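Local coordinates for protein peptidoglycan glycosyltransferase (Burkholderia ambifaria, PDB 5UY7) that is a penicillin-binding protein of the bacterial cell envelope, its modelled part a domain related in fold to the serine beta-lactamases, at residues S278-D282 with V425-T430; L301-I306 with R374-A378; A329-M334 with Q377-Y382; Y397-A401 with F481-A485. One frame throughout, in Å; residues are numbered along the deposited sequence.

Contact 1 of 4, residues S278-D282 with V425-T430; sequences SLALD and VFTPTT
D282, on the last turn of helix 273-282, reaches across to the start of helix 428-442 and holds the N-cap residue T427 in place, joining two helices of the penicillin-binding fold. One carboxylate oxygen does most of this work. T430 OG1 donates to D282 OD1 over 2.7 Å, using the anti lone pair, the one directed away from the other oxygen. T427 N meets the same atom on the syn side, 2.9 Å from D282 OD1 and nearly straight at 174°, though somewhat above the carboxylate plane. Gripped by two donors on different sides, the carboxylate has its rotation fixed, and the nearby helix start would probably favour its charged form. The other oxygen is tied less directly: a water donates to D282 OD2 and to V425 O.

Behind this polar layer lies F426, a flat ring held between S278 and V425 with an apolar group over each face. S278 CB sits over one face, offset toward the rim and 3.5 Å from the centroid, in a CH-pi contact; V425 CG1 covers the centre of the opposite face, and D282 OD2 comes up at the edge. Serine is slim enough for the ring to lie this close, and its hydroxyl turns back to P274 O in its own helix. Farther out, M344 of helix 338-347 also touches the ring. T430 serves both layers, because with OG1 opposite its carbonyl carbon (chi1 -66°) the methyl is swung toward helix 273-282, where T430 CG2 lies 3.3 Å from S278 O.

Contact 2 of 4, residues L301-I306 with R374-A378; sequences LDGAPI and RIEQA. With SO4 (sulfate ion), chain E.
R374 lies at the start of helix 374-381 and faces D302, in the type I' turn of a beta hairpin formed by strands 298-301 and 304-307. R374 CB already lies 3.3 Å from D302 OD2. CG and CD then run past the same oxygen, with CG also against M334, and a bend at chi3 (64°) turns the end of the chain back toward the carboxylate. NE donates to D302 OD2 over 3.0 Å at 172°, with that oxygen in the guanidinium plane. NH2 points at D302 OD1, completing a two-pronged salt bridge whose second bond is modelled unusually short. The two flat groups are 25° apart, and L301 CD1 lies over one face of the guanidinium, 3.9 Å from R374 NH2, which probably limits its swing.

D302 and G303 are the corner residues of the turn, both with positive phi; glycine takes it easily, and aspartate is among the more tolerant of the others. At the helix start, water 2 accepts from I375 N and donates to D302 OD2. A sulfate ion, probably from the crystallisation liquor, lies beside this water and R374 N, but both modelled distances are too short to be trusted.

Inward of these exposed residues the contact is apolar. I375 CD1 lies 3.7 Å from A304 CB, a methyl small enough to admit it, while L301 CD2 meets A378 CB at 3.6 Å. The branched ends of L301, I375 and I306 suit this layer between hairpin and helix, which I306 CD1 closes at 4.1 Å from A378 CB.

Contact 3 of 4, residues A329-M334 with Q377-Y382; sequences ATKIAM and QATMSY
S381 OG, lying beside A329 of the facing helix, donates to A378 O one turn back in its own helix, over 2.5 Å. The acceptor is approached in the carbonyl plane on a lone pair, and it also takes a weak bond from S381 N. For this the hydroxyl sits between the backbone N and the carbonyl carbon (chi1 80°), which satisfies a polar atom buried where two helices touch. The axes come within 8.3 Å at 125°, and such nearness needs small residues. A333 CB presses on S381 CB at 3.4 Å, tighter than usual for two carbons, and A329 CB rests near S381 O.

To one side of this tight spot T330 divides its two branches. CG2 packs on A378 CB at 3.7 Å, while OG1, bonded to N326 O, lies at the edge of the Y382 ring, near its plane, 3.4 Å from Y382 CE1. T379 CA lies over one face of that ring. At the other end M334, bent at chi2 and chi3, slides past the extended Q377 and sets its CE 3.8 Å from Q377 CG. The amide of Q377 is turned toward A333 and M336: NE2 bonds to M336 O and is 2.9 Å from A333 O.

Helix 273-282 packs beside the pair, T276 touching A333 and bonding to S381 O, and its K273, of a probable SxxK motif, touches Y382. M341 of helix 338-347 also meets A333, while strands 298-301 and 304-307 pack on T330 and A378.

Contact 4 of 4, residues Y397-A401 with F481-A485; sequences YTAIA and FVGMA
Y397 and V482 form the tight half of a contact between helix 390-401 and strand 477-485, which belongs to the five-stranded antiparallel sheet of this penicillin-binding fold. V482 CG1 lies over one face of the tyrosine ring in a CH-pi contact, 3.9 Å from the centroid and 27° off the normal. It is displaced toward the inner rim, coming within 3.5 Å of Y397 CG. Valine suits the place because CG1, opposite its backbone N (chi1 -172°), stands up from the sheet as a compact methyl. The ring also meets F275 edge-to-face, and its OH bonds to I271 O, so this aromatic is held at its tip as well as over its face.

The M484 half is packed slightly less closely, although M484 covers more surface. Its chain has an extended middle, but a bend at chi3 (71°) brings its methyl in against the helix, where M484 CE lies at the edge of the tyrosine ring, 3.7 Å from Y397 CD2. The same methyl is 3.8 Å from I400 CG2, and M484 SD touches A401 CB, an alanine that lets the thioether lie alongside the helix. None of the touching residues faces solvent; R435 and L438 of helix 428-442 close in on M484 instead. Between the two gripping residues G483 adds almost nothing: it has no side chain, and the ring of F481 lies close over the side of its backbone turned from the helix, F481 CE1 4.1 Å from G483 CA.

Contacts 1, 3 and 4 are buried, whereas contact 2 is partly exposed. Contact 4, nearest the chain's centre, is wholly apolar between its segments, and contact 3 is mostly close packing of small residues. Charge enters in contact 1, where one aspartate meets the start of another helix, and in contact 2, the outermost, with a salt bridge and a sulfate. Contacts 2 and 3 both use helix 374-381, sharing Q377 and A378, with M334 touching R374 and I306 touching T330. Contact 1 meets contact 3 through A280 and I332 and contact 4 through V425 and A399, whereas contacts 2 and 4 stay about 15 Å apart at their nearest atoms.

Contact 1 of 4, residues S278-D282 with V425-T430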
loop_
_atom_site.group_PDB
_atom_site.type_symbol
_atom_site.label_atom_id
_atom_site.label_comp_id
_atom_site.label_asym_id
_atom_site.label_seq_id
_atom_site.Cartn_x
_atom_site.Cartn_y
_atom_site.Cartn_z
ATOM N N SER A 278 4.478 -8.896 6.663
ATOM C CA SER A 278 5.624 -9.332 5.866
ATOM C C SER A 278 6.861 -9.525 6.734
ATOM O O SER A 278 7.562 -10.540 6.625
ATOM C CB SER A 278 5.928 -8.321 4.759
ATOM O OG SER A 278 4.910 -8.291 3.775
ATOM N N LEU A 279 7.158 -8.550 7.594
ATOM C CA LEU A 279 8.379 -8.652 8.387
ATOM C C LEU A 279 8.309 -9.810 9.376
ATOM O O LEU A 279 9.283 -10.551 9.530
ATOM C CB LEU A 279 8.644 -7.333 9.123
ATOM C CG LEU A 279 9.949 -7.302 9.921
ATOM C CD1 LEU A 279 11.168 -7.500 9.020
ATOM C CD2 LEU A 279 10.038 -5.990 10.697
ATOM N N ALA A 280 7.167 -9.991 10.050
ATOM C CA ALA A 280 7.058 -11.094 11.007
ATOM C C ALA A 280 7.181 -12.449 10.316
ATOM O O ALA A 280 7.776 -13.387 10.868
ATOM C CB ALA A 280 5.738 -10.992 11.773
ATOM N N LEU A 281 6.622 -12.581 9.111
ATOM C CA LEU A 281 6.851 -13.796 8.328
ATOM C C LEU A 281 8.328 -13.957 7.984
ATOM O O LEU A 281 8.904 -15.043 8.141
ATOM C CB LEU A 281 6.021 -13.758 7.040
ATOM C CG LEU A 281 4.505 -13.798 7.235
ATOM C CD1 LEU A 281 3.808 -13.486 5.911
ATOM C CD2 LEU A 281 4.106 -15.190 7.731
ATOM N N ASP A 282 8.955 -12.878 7.503
ATOM C CA ASP A 282 10.336 -12.949 7.044
ATOM C C ASP A 282 11.287 -13.290 8.185
ATOM O O ASP A 282 12.291 -13.985 7.980
ATOM C CB ASP A 282 10.729 -11.619 6.399
ATOM C CG ASP A 282 11.568 -11.794 5.151
ATOM O OD1 ASP A 282 11.202 -12.631 4.294
ATOM O OD2 ASP A 282 12.590 -11.091 5.033
ATOM N N VAL A 425 14.066 -6.643 0.231
ATOM C CA VAL A 425 13.363 -6.268 1.454
ATOM C C VAL A 425 12.857 -7.492 2.199
ATOM O O VAL A 425 13.011 -7.597 3.417
ATOM C CB VAL A 425 12.205 -5.308 1.118
ATOM C CG1 VAL A 425 11.381 -5.033 2.367
ATOM C CG2 VAL A 425 12.772 -4.018 0.557
ATOM N N PHE A 426 12.255 -8.433 1.472
ATOM C CA PHE A 426 11.756 -9.691 2.012
ATOM C C PHE A 426 12.207 -10.819 1.091
ATOM O O PHE A 426 12.645 -10.581 -0.036
ATOM C CB PHE A 426 10.215 -9.684 2.118
ATOM C CG PHE A 426 9.659 -8.497 2.861
ATOM C CD1 PHE A 426 9.968 -8.296 4.195
ATOM C CD2 PHE A 426 8.809 -7.602 2.235
ATOM C CE1 PHE A 426 9.458 -7.200 4.886
ATOM C CE2 PHE A 426 8.291 -6.501 2.920
ATOM C CZ PHE A 426 8.618 -6.298 4.245
ATOM N N THR A 427 12.107 -12.064 1.562
ATOM C CA THR A 427 12.363 -13.185 0.672
ATOM C C THR A 427 11.198 -13.357 -0.297
ATOM O O THR A 427 10.092 -12.868 -0.050
ATOM C CB THR A 427 12.553 -14.484 1.452
ATOM O OG1 THR A 427 11.346 -14.776 2.170
ATOM C CG2 THR A 427 13.721 -14.377 2.420
ATOM N N PRO A 428 11.429 -14.032 -1.425
ATOM C CA PRO A 428 10.310 -14.305 -2.343
ATOM C C PRO A 428 9.182 -15.076 -1.685
ATOM O O PRO A 428 8.010 -14.844 -2.001
ATOM C CB PRO A 428 10.975 -15.121 -3.463
ATOM C CG PRO A 428 12.414 -14.697 -3.438
ATOM C CD PRO A 428 12.740 -14.398 -2.003
ATOM N N THR A 429 9.509 -16.002 -0.780
ATOM C CA THR A 429 8.464 -16.774 -0.108
ATOM C C THR A 429 7.542 -15.862 0.684
ATOM O O THR A 429 6.309 -15.951 0.583
ATOM C CB THR A 429 9.100 -17.817 0.803
ATOM O OG1 THR A 429 9.775 -18.793 -0.001
ATOM C CG2 THR A 429 8.035 -18.497 1.655
ATOM N N THR A 430 8.125 -14.950 1.462
ATOM C CA THR A 430 7.313 -13.984 2.198
ATOM C C THR A 430 6.445 -13.165 1.259
ATOM O O THR A 430 5.246 -12.991 1.500
ATOM C CB THR A 430 8.211 -13.066 3.020
ATOM O OG1 THR A 430 8.846 -13.842 4.029
ATOM C CG2 THR A 430 7.394 -11.931 3.674
HETATM O O HOH W 1 13.068 -8.712 6.340
#

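Contact 2 of 4, residues L301-I306 with R374-A378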
loop_
_atom_site.group_PDB
_atom_site.type_symbol
_atom_site.label_atom_id
_atom_site.label_comp_id
_atom_site.label_asym_id
_atom_site.label_seq_id
_atom_site.Cartn_x
_atom_site.Cartn_y
_atom_site.Cartn_z
ATOM N N LEU A 301 -3.030 -1.858 25.613
ATOM C CA LEU A 301 -1.580 -2.012 25.602
ATOM C C LEU A 301 -0.985 -0.835 26.354
ATOM O O LEU A 301 -1.126 0.313 25.921
ATOM C CB LEU A 301 -1.038 -2.074 24.174
ATOM C CG LEU A 301 0.481 -2.220 24.084
ATOM C CD1 LEU A 301 0.921 -3.492 24.784
ATOM C CD2 LEU A 301 0.922 -2.237 22.640
ATOM N N ASP A 302 -0.333 -1.122 27.481
ATOM C CA ASP A 302 0.251 -0.087 28.332
ATOM C C ASP A 302 -0.761 1.016 28.633
ATOM O O ASP A 302 -0.459 2.208 28.559
ATOM C CB ASP A 302 1.520 0.484 27.701
ATOM C CG ASP A 302 2.621 -0.547 27.591
ATOM O OD1 ASP A 302 2.596 -1.518 28.377
ATOM O OD2 ASP A 302 3.506 -0.392 26.724
ATOM N N GLY A 303 -1.985 0.608 28.964
ATOM C CA GLY A 303 -3.041 1.537 29.296
ATOM C C GLY A 303 -3.750 2.176 28.122
ATOM O O GLY A 303 -4.747 2.877 28.335
ATOM N N ALA A 304 -3.280 1.961 26.894
ATOM C CA ALA A 304 -3.935 2.631 25.780
ATOM C C ALA A 304 -4.833 1.665 25.020
ATOM O O ALA A 304 -4.497 0.482 24.879
ATOM C CB ALA A 304 -2.906 3.225 24.819
ATOM N N PRO A 305 -5.977 2.137 24.534
ATOM C CA PRO A 305 -6.906 1.244 23.841
ATOM C C PRO A 305 -6.541 1.080 22.377
ATOM O O PRO A 305 -6.241 2.046 21.668
ATOM C CB PRO A 305 -8.255 1.953 23.999
ATOM C CG PRO A 305 -7.890 3.403 24.023
ATOM C CD PRO A 305 -6.539 3.490 24.710
ATOM N N ILE A 306 -6.571 -0.169 21.926
ATOM C CA ILE A 306 -6.424 -0.511 20.521
ATOM C C ILE A 306 -7.702 -1.224 20.105
ATOM O O ILE A 306 -8.170 -2.124 20.811
ATOM C CB ILE A 306 -5.175 -1.378 20.293
ATOM C CG1 ILE A 306 -3.946 -0.600 20.779
ATOM C CG2 ILE A 306 -5.040 -1.744 18.826
ATOM C CD1 ILE A 306 -2.668 -1.396 20.814
ATOM N N ARG A 374 6.527 1.412 23.529
ATOM C CA ARG A 374 5.873 0.193 23.062
ATOM C C ARG A 374 4.547 0.507 22.372
ATOM O O ARG A 374 4.216 -0.086 21.333
ATOM C CB ARG A 374 5.673 -0.775 24.231
ATOM C CG ARG A 374 5.402 -2.192 23.774
ATOM C CD ARG A 374 5.625 -3.207 24.883
ATOM N NE ARG A 374 4.693 -3.027 25.992
ATOM C CZ ARG A 374 4.266 -4.016 26.769
ATOM N NH1 ARG A 374 4.681 -5.257 26.548
ATOM N NH2 ARG A 374 3.418 -3.770 27.760
ATOM N N ILE A 375 3.794 1.469 22.907
ATOM C CA ILE A 375 2.544 1.858 22.263
ATOM C C ILE A 375 2.805 2.496 20.900
ATOM O O ILE A 375 1.979 2.381 19.987
ATOM C CB ILE A 375 1.742 2.795 23.189
ATOM C CG1 ILE A 375 0.344 3.037 22.623
ATOM C CG2 ILE A 375 2.473 4.108 23.391
ATOM C CD1 ILE A 375 -0.441 1.768 22.414
ATOM N N GLU A 376 3.953 3.159 20.726
ATOM C CA GLU A 376 4.264 3.757 19.429
ATOM C C GLU A 376 4.635 2.693 18.400
ATOM O O GLU A 376 4.260 2.799 17.223
ATOM C CB GLU A 376 5.385 4.784 19.592
ATOM C CG GLU A 376 4.953 5.996 20.391
ATOM C CD GLU A 376 6.118 6.821 20.897
ATOM O OE1 GLU A 376 7.261 6.314 20.903
ATOM O OE2 GLU A 376 5.887 7.983 21.288
ATOM N N GLN A 377 5.373 1.662 18.819
ATOM C CA GLN A 377 5.584 0.516 17.940
ATOM C C GLN A 377 4.249 -0.087 17.516
ATOM O O GLN A 377 4.066 -0.458 16.347
ATOM C CB GLN A 377 6.458 -0.531 18.634
ATOM C CG GLN A 377 6.699 -1.775 17.782
ATOM C CD GLN A 377 7.655 -2.751 18.433
ATOM O OE1 GLN A 377 8.369 -2.401 19.367
ATOM N NE2 GLN A 377 7.663 -3.990 17.948
ATOM N N ALA A 378 3.293 -0.160 18.448
ATOM C CA ALA A 378 1.976 -0.704 18.122
ATOM C C ALA A 378 1.260 0.146 17.077
ATOM O O ALA A 378 0.792 -0.375 16.056
ATOM C CB ALA A 378 1.124 -0.821 19.383
HETATM S S SO4 E . 7.641 1.901 26.868
HETATM O O1 SO4 E . 8.829 1.256 26.316
HETATM O O2 SO4 E . 6.600 1.973 25.848
HETATM O O3 SO4 E . 7.143 1.119 27.998
HETATM O O4 SO4 E . 7.980 3.249 27.316
HETATM O O HOH W 2 4.096 2.169 25.610
#

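Contact 3 of 4, residues A329-M334 with Q377-Y382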
loop_
_atom_site.group_PDB
_atom_site.type_symbol
_atom_site.label_atom_id
_atom_site.label_comp_id
_atom_site.label_asym_id
_atom_site.label_seq_id
_atom_site.Cartn_x
_atom_site.Cartn_y
_atom_site.Cartn_z
ATOM N N ALA A 329 -2.571 -6.727 14.015
ATOM C CA ALA A 329 -1.310 -6.111 13.612
ATOM C C ALA A 329 -0.440 -5.814 14.826
ATOM O O ALA A 329 0.775 -6.050 14.804
ATOM C CB ALA A 329 -1.588 -4.827 12.820
ATOM N N THR A 330 -1.054 -5.304 15.899
ATOM C CA THR A 330 -0.315 -4.986 17.115
ATOM C C THR A 330 0.316 -6.232 17.716
ATOM O O THR A 330 1.496 -6.225 18.080
ATOM C CB THR A 330 -1.246 -4.324 18.130
ATOM O OG1 THR A 330 -1.682 -3.060 17.620
ATOM C CG2 THR A 330 -0.529 -4.123 19.479
ATOM N N LYS A 331 -0.459 -7.311 17.838
ATOM C CA LYS A 331 0.081 -8.495 18.502
ATOM C C LYS A 331 1.202 -9.114 17.680
ATOM O O LYS A 331 2.191 -9.608 18.240
ATOM C CB LYS A 331 -1.035 -9.506 18.779
ATOM C CG LYS A 331 -2.015 -9.005 19.850
ATOM C CD LYS A 331 -2.938 -10.105 20.314
ATOM C CE LYS A 331 -3.860 -9.607 21.407
ATOM N NZ LYS A 331 -4.543 -10.753 22.052
ATOM N N ILE A 332 1.076 -9.076 16.352
ATOM C CA ILE A 332 2.160 -9.532 15.491
ATOM C C ILE A 332 3.373 -8.619 15.641
ATOM O O ILE A 332 4.513 -9.088 15.749
ATOM C CB ILE A 332 1.658 -9.610 14.039
ATOM C CG1 ILE A 332 0.641 -10.746 13.907
ATOM C CG2 ILE A 332 2.809 -9.798 13.080
ATOM C CD1 ILE A 332 -0.089 -10.744 12.537
ATOM N N ALA A 333 3.147 -7.304 15.694
ATOM C CA ALA A 333 4.257 -6.375 15.878
ATOM C C ALA A 333 4.997 -6.625 17.184
ATOM O O ALA A 333 6.214 -6.417 17.253
ATOM C CB ALA A 333 3.749 -4.931 15.844
ATOM N N MET A 334 4.291 -7.064 18.227
ATOM C CA MET A 334 4.941 -7.268 19.516
ATOM C C MET A 334 5.880 -8.471 19.533
ATOM O O MET A 334 6.631 -8.626 20.500
ATOM C CB MET A 334 3.883 -7.392 20.617
ATOM C CG MET A 334 3.095 -6.104 20.856
ATOM S SD MET A 334 4.115 -4.721 21.423
ATOM C CE MET A 334 4.263 -3.755 19.930
ATOM N N GLN A 377 5.373 1.662 18.819
ATOM C CA GLN A 377 5.584 0.516 17.940
ATOM C C GLN A 377 4.249 -0.087 17.516
ATOM O O GLN A 377 4.066 -0.458 16.347
ATOM C CB GLN A 377 6.458 -0.531 18.634
ATOM C CG GLN A 377 6.699 -1.775 17.782
ATOM C CD GLN A 377 7.655 -2.751 18.433
ATOM O OE1 GLN A 377 8.369 -2.401 19.367
ATOM N NE2 GLN A 377 7.663 -3.990 17.948
ATOM N N ALA A 378 3.293 -0.160 18.448
ATOM C CA ALA A 378 1.976 -0.704 18.122
ATOM C C ALA A 378 1.260 0.146 17.077
ATOM O O ALA A 378 0.792 -0.375 16.056
ATOM C CB ALA A 378 1.124 -0.821 19.383
ATOM N N THR A 379 1.144 1.455 17.313
ATOM C CA THR A 379 0.399 2.273 16.357
ATOM C C THR A 379 1.064 2.262 14.984
ATOM O O THR A 379 0.377 2.264 13.958
ATOM C CB THR A 379 0.236 3.710 16.860
ATOM O OG1 THR A 379 1.504 4.376 16.880
ATOM C CG2 THR A 379 -0.368 3.716 18.256
ATOM N N MET A 380 2.402 2.236 14.939
ATOM C CA MET A 380 3.068 2.175 13.640
ATOM C C MET A 380 2.742 0.879 12.915
ATOM O O MET A 380 2.660 0.869 11.681
ATOM C CB MET A 380 4.583 2.324 13.800
ATOM C CG MET A 380 5.045 3.766 13.975
ATOM S SD MET A 380 6.836 3.898 14.181
ATOM C CE MET A 380 6.964 4.215 15.935
ATOM N N SER A 381 2.511 -0.207 13.663
ATOM C CA SER A 381 2.180 -1.486 13.043
ATOM C C SER A 381 0.879 -1.415 12.264
ATOM O O SER A 381 0.675 -2.207 11.336
ATOM C CB SER A 381 2.085 -2.592 14.093
ATOM O OG SER A 381 0.848 -2.581 14.793
ATOM N N TYR A 382 -0.014 -0.491 12.625
ATOM C CA TYR A 382 -1.203 -0.248 11.825
ATOM C C TYR A 382 -1.205 1.153 11.225
ATOM O O TYR A 382 -2.265 1.675 10.870
ATOM C CB TYR A 382 -2.486 -0.548 12.616
ATOM C CG TYR A 382 -2.710 0.092 13.979
ATOM C CD1 TYR A 382 -2.286 -0.530 15.148
ATOM C CD2 TYR A 382 -3.432 1.270 14.095
ATOM C CE1 TYR A 382 -2.534 0.033 16.394
ATOM C CE2 TYR A 382 -3.681 1.842 15.333
ATOM C CZ TYR A 382 -3.229 1.222 16.478
ATOM O OH TYR A 382 -3.491 1.795 17.702
#

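Contact 4 of 4, residues Y397-A401 with F481-A485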
loop_
_atom_site.group_PDB
_atom_site.type_symbol
_atom_site.label_atom_id
_atom_site.label_comp_id
_atom_site.label_asym_id
_atom_site.label_seq_id
_atom_site.Cartn_x
_atom_site.Cartn_y
_atom_site.Cartn_z
ATOM N N TYR A 397 5.266 -0.852 -2.159
ATOM C CA TYR A 397 4.476 -2.017 -2.560
ATOM C C TYR A 397 5.131 -2.799 -3.696
ATOM O O TYR A 397 4.794 -3.972 -3.892
ATOM C CB TYR A 397 3.039 -1.599 -2.923
ATOM C CG TYR A 397 2.098 -1.735 -1.733
ATOM C CD1 TYR A 397 2.194 -0.868 -0.645
ATOM C CD2 TYR A 397 1.150 -2.753 -1.677
ATOM C CE1 TYR A 397 1.368 -1.010 0.468
ATOM C CE2 TYR A 397 0.311 -2.893 -0.575
ATOM C CZ TYR A 397 0.424 -2.013 0.490
ATOM O OH TYR A 397 -0.406 -2.173 1.587
ATOM N N THR A 398 6.077 -2.198 -4.434
ATOM C CA THR A 398 6.782 -2.997 -5.432
ATOM C C THR A 398 7.600 -4.088 -4.768
ATOM O O THR A 398 7.858 -5.109 -5.399
ATOM C CB THR A 398 7.693 -2.152 -6.350
ATOM O OG1 THR A 398 8.799 -1.603 -5.607
ATOM C CG2 THR A 398 6.885 -1.040 -7.054
ATOM N N ALA A 399 7.991 -3.913 -3.499
ATOM C CA ALA A 399 8.728 -4.971 -2.816
ATOM C C ALA A 399 7.863 -6.207 -2.654
ATOM O O ALA A 399 8.350 -7.332 -2.780
ATOM C CB ALA A 399 9.229 -4.484 -1.455
ATOM N N ILE A 400 6.569 -6.019 -2.391
ATOM C CA ILE A 400 5.679 -7.162 -2.261
ATOM C C ILE A 400 5.359 -7.732 -3.632
ATOM O O ILE A 400 5.235 -8.947 -3.799
ATOM C CB ILE A 400 4.406 -6.738 -1.500
ATOM C CG1 ILE A 400 4.764 -6.408 -0.047
ATOM C CG2 ILE A 400 3.314 -7.826 -1.584
ATOM C CD1 ILE A 400 3.614 -5.751 0.715
ATOM N N ALA A 401 5.250 -6.860 -4.641
ATOM C CA ALA A 401 4.902 -7.312 -5.985
ATOM C C ALA A 401 6.037 -8.077 -6.650
ATOM O O ALA A 401 5.792 -9.080 -7.326
ATOM C CB ALA A 401 4.519 -6.111 -6.856
ATOM N N PHE A 481 -5.508 4.058 -1.452
ATOM C CA PHE A 481 -5.454 2.621 -1.700
ATOM C C PHE A 481 -4.207 2.307 -2.513
ATOM O O PHE A 481 -3.909 3.010 -3.478
ATOM C CB PHE A 481 -6.704 2.144 -2.458
ATOM C CG PHE A 481 -6.840 0.647 -2.520
ATOM C CD1 PHE A 481 -6.148 -0.091 -3.480
ATOM C CD2 PHE A 481 -7.669 -0.024 -1.629
ATOM C CE1 PHE A 481 -6.266 -1.473 -3.525
ATOM C CE2 PHE A 481 -7.789 -1.403 -1.673
ATOM C CZ PHE A 481 -7.093 -2.126 -2.627
ATOM N N VAL A 482 -3.481 1.247 -2.143
ATOM C CA VAL A 482 -2.349 0.792 -2.948
ATOM C C VAL A 482 -2.501 -0.702 -3.207
ATOM O O VAL A 482 -2.742 -1.476 -2.276
ATOM C CB VAL A 482 -0.997 1.089 -2.273
ATOM C CG1 VAL A 482 0.138 0.766 -3.238
ATOM C CG2 VAL A 482 -0.929 2.560 -1.830
ATOM N N GLY A 483 -2.342 -1.105 -4.461
ATOM C CA GLY A 483 -2.508 -2.503 -4.796
ATOM C C GLY A 483 -1.722 -2.872 -6.032
ATOM O O GLY A 483 -0.924 -2.085 -6.536
ATOM N N MET A 484 -1.939 -4.102 -6.509
ATOM C CA MET A 484 -1.138 -4.622 -7.617
ATOM C C MET A 484 -1.981 -5.612 -8.406
ATOM O O MET A 484 -2.968 -6.146 -7.898
ATOM C CB MET A 484 0.149 -5.275 -7.090
ATOM C CG MET A 484 -0.129 -6.477 -6.154
ATOM S SD MET A 484 1.297 -7.005 -5.172
ATOM C CE MET A 484 1.406 -5.613 -4.026
ATOM N N ALA A 485 -1.607 -5.828 -9.671
ATOM C CA ALA A 485 -2.427 -6.624 -10.578
ATOM C C ALA A 485 -1.559 -7.118 -11.722
ATOM O O ALA A 485 -0.659 -6.400 -12.154
ATOM C CB ALA A 485 -3.594 -5.792 -11.139
#